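Local coordinates for CdiI immunity protein (Cupriavidus taiwanensis, PDB 5T87) that probably protects the cell that makes it from contact-dependent growth inhibition by binding the CdiA toxin, its partner in this complex, at residues Ile35-Phe46 with Val70-Asp81. Residues are numbered along the deposited sequence; the frame is centred on the assembly and turned at random.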
ATOM      1  N   ILE A  35       3.304   3.958 -10.039  1.00 44.28           N
ATOM      2  CA  ILE A  35       3.636   5.184  -9.335  1.00 44.11           C
ATOM      3  C   ILE A  35       4.130   4.864  -7.930  1.00 43.82           C
ATOM      4  O   ILE A  35       5.188   5.346  -7.521  1.00 44.09           O
ATOM      5  CB  ILE A  35       2.419   6.137  -9.267  1.00 43.37           C
ATOM      6  CG1 ILE A  35       2.151   6.746 -10.644  1.00 43.72           C
ATOM      7  CG2 ILE A  35       2.638   7.239  -8.247  1.00 43.42           C
ATOM      8  CD1 ILE A  35       0.753   7.298 -10.800  1.00 43.92           C
ATOM      9  N   ALA A  36       3.366   4.071  -7.192  1.00 43.39           N
ATOM     10  CA  ALA A  36       3.704   3.811  -5.798  1.00 44.04           C
ATOM     11  C   ALA A  36       5.083   3.187  -5.651  1.00 45.11           C
ATOM     12  O   ALA A  36       5.837   3.614  -4.787  1.00 46.30           O
ATOM     13  CB  ALA A  36       2.663   2.935  -5.141  1.00 44.44           C
ATOM     14  N   TYR A  37       5.419   2.227  -6.519  1.00 45.13           N
ATOM     15  CA  TYR A  37       6.638   1.416  -6.376  1.00 46.51           C
ATOM     16  C   TYR A  37       7.858   1.965  -7.099  1.00 47.54           C
ATOM     17  O   TYR A  37       8.978   1.713  -6.658  1.00 49.06           O
ATOM     18  CB  TYR A  37       6.404  -0.053  -6.853  1.00 47.01           C
ATOM     19  CG  TYR A  37       5.836  -1.004  -5.813  1.00 45.97           C
ATOM     20  CD1 TYR A  37       4.855  -0.578  -4.925  1.00 45.06           C
ATOM     21  CD2 TYR A  37       6.249  -2.351  -5.749  1.00 46.69           C
ATOM     22  CE1 TYR A  37       4.319  -1.437  -3.982  1.00 45.44           C
ATOM     23  CE2 TYR A  37       5.698  -3.233  -4.810  1.00 46.55           C
ATOM     24  CZ  TYR A  37       4.731  -2.759  -3.921  1.00 45.84           C
ATOM     25  OH  TYR A  37       4.147  -3.527  -2.938  1.00 45.31           O
ATOM     26  N   TYR A  38       7.656   2.676  -8.207  1.00 48.73           N
ATOM     27  CA  TYR A  38       8.771   3.053  -9.103  1.00 50.29           C
ATOM     28  C   TYR A  38       9.023   4.549  -9.381  1.00 50.49           C
ATOM     29  O   TYR A  38      10.129   4.867  -9.790  1.00 50.66           O
ATOM     30  CB  TYR A  38       8.645   2.296 -10.434  1.00 50.85           C
ATOM     31  CG  TYR A  38       8.378   0.821 -10.225  1.00 51.87           C
ATOM     32  CD1 TYR A  38       9.298   0.022  -9.541  1.00 53.11           C
ATOM     33  CD2 TYR A  38       7.199   0.226 -10.673  1.00 51.20           C
ATOM     34  CE1 TYR A  38       9.058  -1.324  -9.317  1.00 52.73           C
ATOM     35  CE2 TYR A  38       6.947  -1.120 -10.454  1.00 51.51           C
ATOM     36  CZ  TYR A  38       7.878  -1.897  -9.773  1.00 52.85           C
ATOM     37  OH  TYR A  38       7.642  -3.252  -9.550  1.00 52.78           O
ATOM     38  N   GLU A  39       8.060   5.454  -9.183  1.00 51.04           N
ATOM     39  CA  GLU A  39       8.313   6.899  -9.449  1.00 53.34           C
ATOM     40  C   GLU A  39       8.931   7.581  -8.230  1.00 52.46           C
ATOM     41  O   GLU A  39       8.562   7.292  -7.088  1.00 51.32           O
ATOM     42  CB  GLU A  39       7.058   7.656  -9.911  1.00 55.47           C
ATOM     43  CG  GLU A  39       6.414   7.115 -11.204  1.00 58.95           C
ATOM     44  CD  GLU A  39       7.291   7.253 -12.461  1.00 63.08           C
ATOM     45  OE1 GLU A  39       8.073   8.239 -12.534  1.00 64.04           O
ATOM     46  OE2 GLU A  39       7.186   6.381 -13.378  1.00 65.49           O
ATOM     47  N   ASP A  40       9.890   8.467  -8.484  1.00 52.08           N
ATOM     48  CA  ASP A  40      10.654   9.124  -7.414  1.00 52.14           C
ATOM     49  C   ASP A  40      10.301  10.575  -7.176  1.00 49.07           C
ATOM     50  O   ASP A  40      10.762  11.149  -6.209  1.00 49.81           O
ATOM     51  CB  ASP A  40      12.160   9.019  -7.710  1.00 54.95           C
ATOM     52  CG  ASP A  40      12.707   7.619  -7.466  1.00 57.63           C
ATOM     53  OD1 ASP A  40      12.023   6.834  -6.772  1.00 60.05           O
ATOM     54  OD2 ASP A  40      13.820   7.301  -7.957  1.00 59.79           O
ATOM     55  N   ASP A  41       9.503  11.159  -8.057  1.00 47.20           N
ATOM     56  CA  ASP A  41       9.147  12.572  -8.012  1.00 45.57           C
ATOM     57  C   ASP A  41       7.853  12.700  -7.192  1.00 44.25           C
ATOM     58  O   ASP A  41       6.744  12.619  -7.740  1.00 44.57           O
ATOM     59  CB  ASP A  41       8.972  13.072  -9.454  1.00 45.51           C
ATOM     60  CG  ASP A  41       8.620  14.542  -9.550  1.00 46.04           C
ATOM     61  OD1 ASP A  41       8.079  15.170  -8.606  1.00 45.43           O
ATOM     62  OD2 ASP A  41       8.872  15.092 -10.638  1.00 47.19           O
ATOM     63  N   TRP A  42       8.015  12.884  -5.880  1.00 42.58           N
ATOM     64  CA  TRP A  42       6.913  13.083  -4.945  1.00 41.88           C
ATOM     65  C   TRP A  42       5.792  13.966  -5.493  1.00 41.66           C
ATOM     66  O   TRP A  42       4.642  13.558  -5.519  1.00 41.27           O
ATOM     67  CB  TRP A  42       7.391  13.662  -3.594  1.00 41.24           C
ATOM     68  CG  TRP A  42       6.227  14.042  -2.744  1.00 41.77           C
ATOM     69  CD1 TRP A  42       5.706  15.303  -2.583  1.00 42.46           C
ATOM     70  CD2 TRP A  42       5.359  13.162  -2.008  1.00 41.94           C
ATOM     71  NE1 TRP A  42       4.598  15.261  -1.774  1.00 42.43           N
ATOM     72  CE2 TRP A  42       4.361  13.966  -1.404  1.00 41.86           C
ATOM     73  CE3 TRP A  42       5.347  11.778  -1.770  1.00 41.92           C
ATOM     74  CZ2 TRP A  42       3.358  13.437  -0.598  1.00 41.74           C
ATOM     75  CZ3 TRP A  42       4.348  11.252  -0.953  1.00 41.64           C
ATOM     76  CH2 TRP A  42       3.371  12.083  -0.375  1.00 41.94           C
ATOM     77  N   GLU A  43       6.124  15.172  -5.920  1.00 42.00           N
ATOM     78  CA  GLU A  43       5.098  16.115  -6.346  1.00 42.57           C
ATOM     79  C   GLU A  43       4.327  15.603  -7.552  1.00 42.84           C
ATOM     80  O   GLU A  43       3.105  15.595  -7.548  1.00 43.65           O
ATOM     81  CB  GLU A  43       5.699  17.495  -6.628  1.00 43.11           C
ATOM     82  CG  GLU A  43       6.223  18.196  -5.379  1.00 43.23           C
ATOM     83  CD  GLU A  43       5.147  18.648  -4.399  1.00 43.84           C
ATOM     84  OE1 GLU A  43       3.982  18.817  -4.792  1.00 42.75           O
ATOM     85  OE2 GLU A  43       5.486  18.878  -3.214  1.00 45.64           O
ATOM     86  N   TRP A  44       5.042  15.154  -8.570  1.00 43.47           N
ATOM     87  CA  TRP A  44       4.413  14.581  -9.766  1.00 43.89           C
ATOM     88  C   TRP A  44       3.503  13.392  -9.425  1.00 43.49           C
ATOM     89  O   TRP A  44       2.377  13.300  -9.904  1.00 43.26           O
ATOM     90  CB  TRP A  44       5.501  14.156 -10.750  1.00 44.53           C
ATOM     91  CG  TRP A  44       5.016  13.781 -12.076  1.00 44.99           C
ATOM     92  CD1 TRP A  44       4.875  14.593 -13.169  1.00 45.84           C
ATOM     93  CD2 TRP A  44       4.612  12.478 -12.486  1.00 45.03           C
ATOM     94  NE1 TRP A  44       4.397  13.858 -14.243  1.00 46.79           N
ATOM     95  CE2 TRP A  44       4.229  12.561 -13.845  1.00 45.69           C
ATOM     96  CE3 TRP A  44       4.540  11.243 -11.836  1.00 44.44           C
ATOM     97  CZ2 TRP A  44       3.784  11.461 -14.558  1.00 46.25           C
ATOM     98  CZ3 TRP A  44       4.091  10.149 -12.543  1.00 44.58           C
ATOM     99  CH2 TRP A  44       3.713  10.266 -13.895  1.00 45.20           C
ATOM    100  N   ALA A  45       4.006  12.495  -8.587  1.00 42.93           N
ATOM    101  CA  ALA A  45       3.267  11.299  -8.197  1.00 42.77           C
ATOM    102  C   ALA A  45       2.090  11.561  -7.245  1.00 42.72           C
ATOM    103  O   ALA A  45       1.026  10.956  -7.412  1.00 43.25           O
ATOM    104  CB  ALA A  45       4.218  10.293  -7.573  1.00 42.97           C
ATOM    105  N   PHE A  46       2.295  12.427  -6.244  1.00 42.35           N
ATOM    106  CA  PHE A  46       1.295  12.726  -5.193  1.00 41.81           C
ATOM    107  C   PHE A  46       0.079  13.366  -5.836  1.00 41.67           C
ATOM    108  O   PHE A  46      -1.039  12.974  -5.562  1.00 40.32           O
ATOM    109  CB  PHE A  46       1.927  13.646  -4.136  1.00 42.54           C
ATOM    110  CG  PHE A  46       1.022  14.057  -3.001  1.00 42.70           C
ATOM    111  CD1 PHE A  46       0.300  13.125  -2.279  1.00 42.89           C
ATOM    112  CD2 PHE A  46       0.967  15.390  -2.600  1.00 43.14           C
ATOM    113  CE1 PHE A  46      -0.499  13.516  -1.217  1.00 42.95           C
ATOM    114  CE2 PHE A  46       0.154  15.794  -1.539  1.00 43.26           C
ATOM    115  CZ  PHE A  46      -0.563  14.852  -0.835  1.00 43.20           C
ATOM    116  N   VAL A  70      -0.394   6.185  -1.786  1.00 43.34           N
ATOM    117  CA  VAL A  70       0.213   7.378  -1.158  1.00 43.95           C
ATOM    118  C   VAL A  70       1.044   6.939   0.053  1.00 44.92           C
ATOM    119  O   VAL A  70       2.135   7.483   0.300  1.00 44.03           O
ATOM    120  CB  VAL A  70      -0.846   8.463  -0.806  1.00 43.71           C
ATOM    121  CG1 VAL A  70      -0.273   9.567   0.083  1.00 44.33           C
ATOM    122  CG2 VAL A  70      -1.415   9.075  -2.083  1.00 43.14           C
ATOM    123  N   GLY A  71       0.537   5.931   0.768  1.00 45.77           N
ATOM    124  CA  GLY A  71       1.273   5.274   1.847  1.00 47.01           C
ATOM    125  C   GLY A  71       2.593   4.697   1.398  1.00 47.39           C
ATOM    126  O   GLY A  71       3.586   4.789   2.114  1.00 48.34           O
ATOM    127  N   HIS A  72       2.599   4.110   0.206  1.00 47.47           N
ATOM    128  CA  HIS A  72       3.811   3.525  -0.351  1.00 48.31           C
ATOM    129  C   HIS A  72       4.818   4.580  -0.721  1.00 48.28           C
ATOM    130  O   HIS A  72       6.006   4.420  -0.421  1.00 49.36           O
ATOM    131  CB  HIS A  72       3.511   2.659  -1.575  1.00 48.21           C
ATOM    132  CG  HIS A  72       2.688   1.461  -1.263  1.00 48.79           C
ATOM    133  ND1 HIS A  72       2.879   0.706  -0.128  1.00 50.83           N
ATOM    134  CD2 HIS A  72       1.663   0.885  -1.930  1.00 49.11           C
ATOM    135  CE1 HIS A  72       2.012  -0.289  -0.108  1.00 50.34           C
ATOM    136  NE2 HIS A  72       1.257  -0.198  -1.187  1.00 49.44           N
ATOM    137  N   LEU A  73       4.365   5.650  -1.371  1.00 47.81           N
ATOM    138  CA  LEU A  73       5.261   6.769  -1.675  1.00 47.91           C
ATOM    139  C   LEU A  73       5.941   7.289  -0.429  1.00 48.44           C
ATOM    140  O   LEU A  73       7.151   7.461  -0.415  1.00 48.71           O
ATOM    141  CB  LEU A  73       4.518   7.920  -2.306  1.00 47.62           C
ATOM    142  CG  LEU A  73       4.157   7.814  -3.770  1.00 48.38           C
ATOM    143  CD1 LEU A  73       3.603   9.160  -4.223  1.00 48.58           C
ATOM    144  CD2 LEU A  73       5.375   7.438  -4.596  1.00 49.41           C
ATOM    145  N   ALA A  74       5.149   7.520   0.611  1.00 49.39           N
ATOM    146  CA  ALA A  74       5.645   8.034   1.887  1.00 51.57           C
ATOM    147  C   ALA A  74       6.735   7.144   2.486  1.00 53.55           C
ATOM    148  O   ALA A  74       7.747   7.639   2.986  1.00 54.54           O
ATOM    149  CB  ALA A  74       4.500   8.171   2.876  1.00 51.84           C
ATOM    150  N   ARG A  75       6.496   5.840   2.442  1.00 54.06           N
ATOM    151  CA  ARG A  75       7.479   4.850   2.847  1.00 56.15           C
ATOM    152  C   ARG A  75       8.812   4.988   2.089  1.00 56.03           C
ATOM    153  O   ARG A  75       9.881   4.853   2.685  1.00 56.36           O
ATOM    154  CB  ARG A  75       6.892   3.432   2.674  1.00 57.04           C
ATOM    155  CG  ARG A  75       7.905   2.303   2.757  1.00 58.63           C
ATOM    156  CD  ARG A  75       7.238   0.947   2.926  1.00 59.56           C
ATOM    157  NE  ARG A  75       6.398   0.519   1.795  1.00 59.45           N
ATOM    158  CZ  ARG A  75       6.840   0.113   0.599  1.00 59.43           C
ATOM    159  NH1 ARG A  75       8.142   0.106   0.311  1.00 59.77           N
ATOM    160  NH2 ARG A  75       5.969  -0.271  -0.328  1.00 59.04           N
ATOM    161  N   ARG A  76       8.735   5.264   0.790  1.00 55.34           N
ATOM    162  CA  ARG A  76       9.893   5.157  -0.091  1.00 56.44           C
ATOM    163  C   ARG A  76      10.689   6.423  -0.283  1.00 57.14           C
ATOM    164  O   ARG A  76      11.900   6.342  -0.450  1.00 57.68           O
ATOM    165  CB  ARG A  76       9.474   4.650  -1.473  1.00 56.38           C
ATOM    166  CG  ARG A  76       9.103   3.170  -1.515  1.00 56.76           C
ATOM    167  CD  ARG A  76       9.184   2.620  -2.934  1.00 56.74           C
ATOM    168  NE  ARG A  76       8.506   3.501  -3.884  1.00 55.81           N
ATOM    169  CZ  ARG A  76       9.080   4.297  -4.788  1.00 55.82           C
ATOM    170  NH1 ARG A  76      10.401   4.341  -4.946  1.00 56.25           N
ATOM    171  NH2 ARG A  76       8.302   5.046  -5.564  1.00 56.30           N
ATOM    172  N   ILE A  77      10.029   7.582  -0.255  1.00 58.58           N
ATOM    173  CA  ILE A  77      10.615   8.851  -0.753  1.00 59.57           C
ATOM    174  C   ILE A  77      11.052   9.843   0.351  1.00 60.60           C
ATOM    175  O   ILE A  77      10.206  10.406   1.048  1.00 59.46           O
ATOM    176  CB  ILE A  77       9.633   9.505  -1.761  1.00 58.09           C
ATOM    177  CG1 ILE A  77       9.510   8.583  -2.988  1.00 57.33           C
ATOM    178  CG2 ILE A  77      10.086  10.912  -2.156  1.00 57.97           C
ATOM    179  CD1 ILE A  77       8.721   9.148  -4.140  1.00 56.71           C
ATOM    180  N   HIS A  78      12.367  10.083   0.465  1.00 65.37           N
ATOM    181  CA  HIS A  78      12.921  10.895   1.569  1.00 68.20           C
ATOM    182  C   HIS A  78      12.418  12.331   1.536  1.00 63.87           C
ATOM    183  O   HIS A  78      12.135  12.904   2.580  1.00 63.10           O
ATOM    184  CB  HIS A  78      14.464  10.877   1.594  1.00 74.19           C
ATOM    185  CG  HIS A  78      15.063  11.246   2.931  1.00 81.64           C
ATOM    186  ND1 HIS A  78      15.049  12.535   3.438  1.00 83.00           N
ATOM    187  CD2 HIS A  78      15.709  10.491   3.857  1.00 86.12           C
ATOM    188  CE1 HIS A  78      15.651  12.554   4.615  1.00 85.28           C
ATOM    189  NE2 HIS A  78      16.060  11.327   4.894  1.00 88.09           N
ATOM    190  N   ASP A  79      12.265  12.889   0.339  1.00 61.51           N
ATOM    191  CA  ASP A  79      11.932  14.315   0.179  1.00 59.69           C
ATOM    192  C   ASP A  79      10.450  14.601  -0.075  1.00 57.05           C
ATOM    193  O   ASP A  79      10.108  15.577  -0.759  1.00 55.79           O
ATOM    194  CB  ASP A  79      12.812  14.963  -0.905  1.00 60.10           C
ATOM    195  CG  ASP A  79      12.581  14.391  -2.301  1.00 59.94           C
ATOM    196  OD1 ASP A  79      11.674  13.540  -2.517  1.00 58.19           O
ATOM    197  OD2 ASP A  79      13.343  14.813  -3.193  1.00 60.66           O
ATOM    198  N   LEU A  80       9.568  13.757   0.455  1.00 54.40           N
ATOM    199  CA  LEU A  80       8.154  14.104   0.466  1.00 52.34           C
ATOM    200  C   LEU A  80       7.900  15.392   1.282  1.00 51.47           C
ATOM    201  O   LEU A  80       8.665  15.740   2.180  1.00 53.54           O
ATOM    202  CB  LEU A  80       7.287  12.958   1.013  1.00 51.82           C
ATOM    203  CG  LEU A  80       7.147  12.850   2.532  1.00 53.19           C
ATOM    204  CD1 LEU A  80       6.200  11.731   2.909  1.00 53.40           C
ATOM    205  CD2 LEU A  80       8.493  12.630   3.195  1.00 56.02           C
ATOM    206  N   ASP A  81       6.815  16.076   0.939  1.00 48.78           N
ATOM    207  CA  ASP A  81       6.240  17.129   1.756  1.00 48.50           C
ATOM    208  C   ASP A  81       5.374  16.479   2.837  1.00 47.01           C
ATOM    209  O   ASP A  81       4.239  16.110   2.583  1.00 45.62           O
ATOM    210  CB  ASP A  81       5.408  18.062   0.865  1.00 48.44           C
ATOM    211  CG  ASP A  81       5.099  19.390   1.518  1.00 49.95           C
ATOM    212  OD1 ASP A  81       5.042  19.461   2.759  1.00 51.83           O
ATOM    213  OD2 ASP A  81       4.892  20.374   0.779  1.00 50.08           O
TER
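Leu73 is a knob set into a hole lined by Ile35, Ala36, Trp42 and Ala45. Its CD1 branch presses on Ala45 CB at 3.6 Å, and CD2 goes to the other side of the hole, against Ile35 O and Ala36 O. Next to it Trp42, in the first turn of helix 42-53, lays its indole against Leu73 and the 77-81 loop. With CG anti to the backbone N (chi1 172°), the ring reaches across so that CZ3 meets Leu73 CB at 3.6 Å. Leu80 CB sits over one face of the indole in a CH-pi contact, 3.7 Å from the centroid of the six-membered ring, and Asp81 N shares that face; Phe46 CB sits over the opposite one. Ile77 packs under the 39-41 loop, its CD1 3.5 Å from both Glu39 O and Asp40 O.

The guanidinium of Arg76 holds that loop. NE and NH2 both grip Ala36 O side-on, NE at 2.8 Å on a lone pair, NH2 from above the carbonyl plane; NH2 also donates to Glu39 O at 2.7 Å. These bonds satisfy the last turn of helix 25-38 (Ala36 O) and the residue just after it (Glu39 O), while Tyr37 O lies over the guanidinium face without bonding. NH1 makes a weak salt bridge to Asp40 OD1. At the far edge Ala36 CB packs on His72 CB, and the ring of Tyr37 turns its edge to the face of His72, planes at 90°.

His72 and Tyr37 also meet the CdiA toxin, His72 NE2 bonding to His46 of that chain, so this edge belongs to the toxin interface. Within this largely helical chain the contact joins the 25-38/42-53 junction to the end of helix 60-76 and the loop leading into helix 82-91, which packs on Trp42 and Phe46; Leu49 backs Leu73, and helix 96-114 covers Ala74 and Leu80.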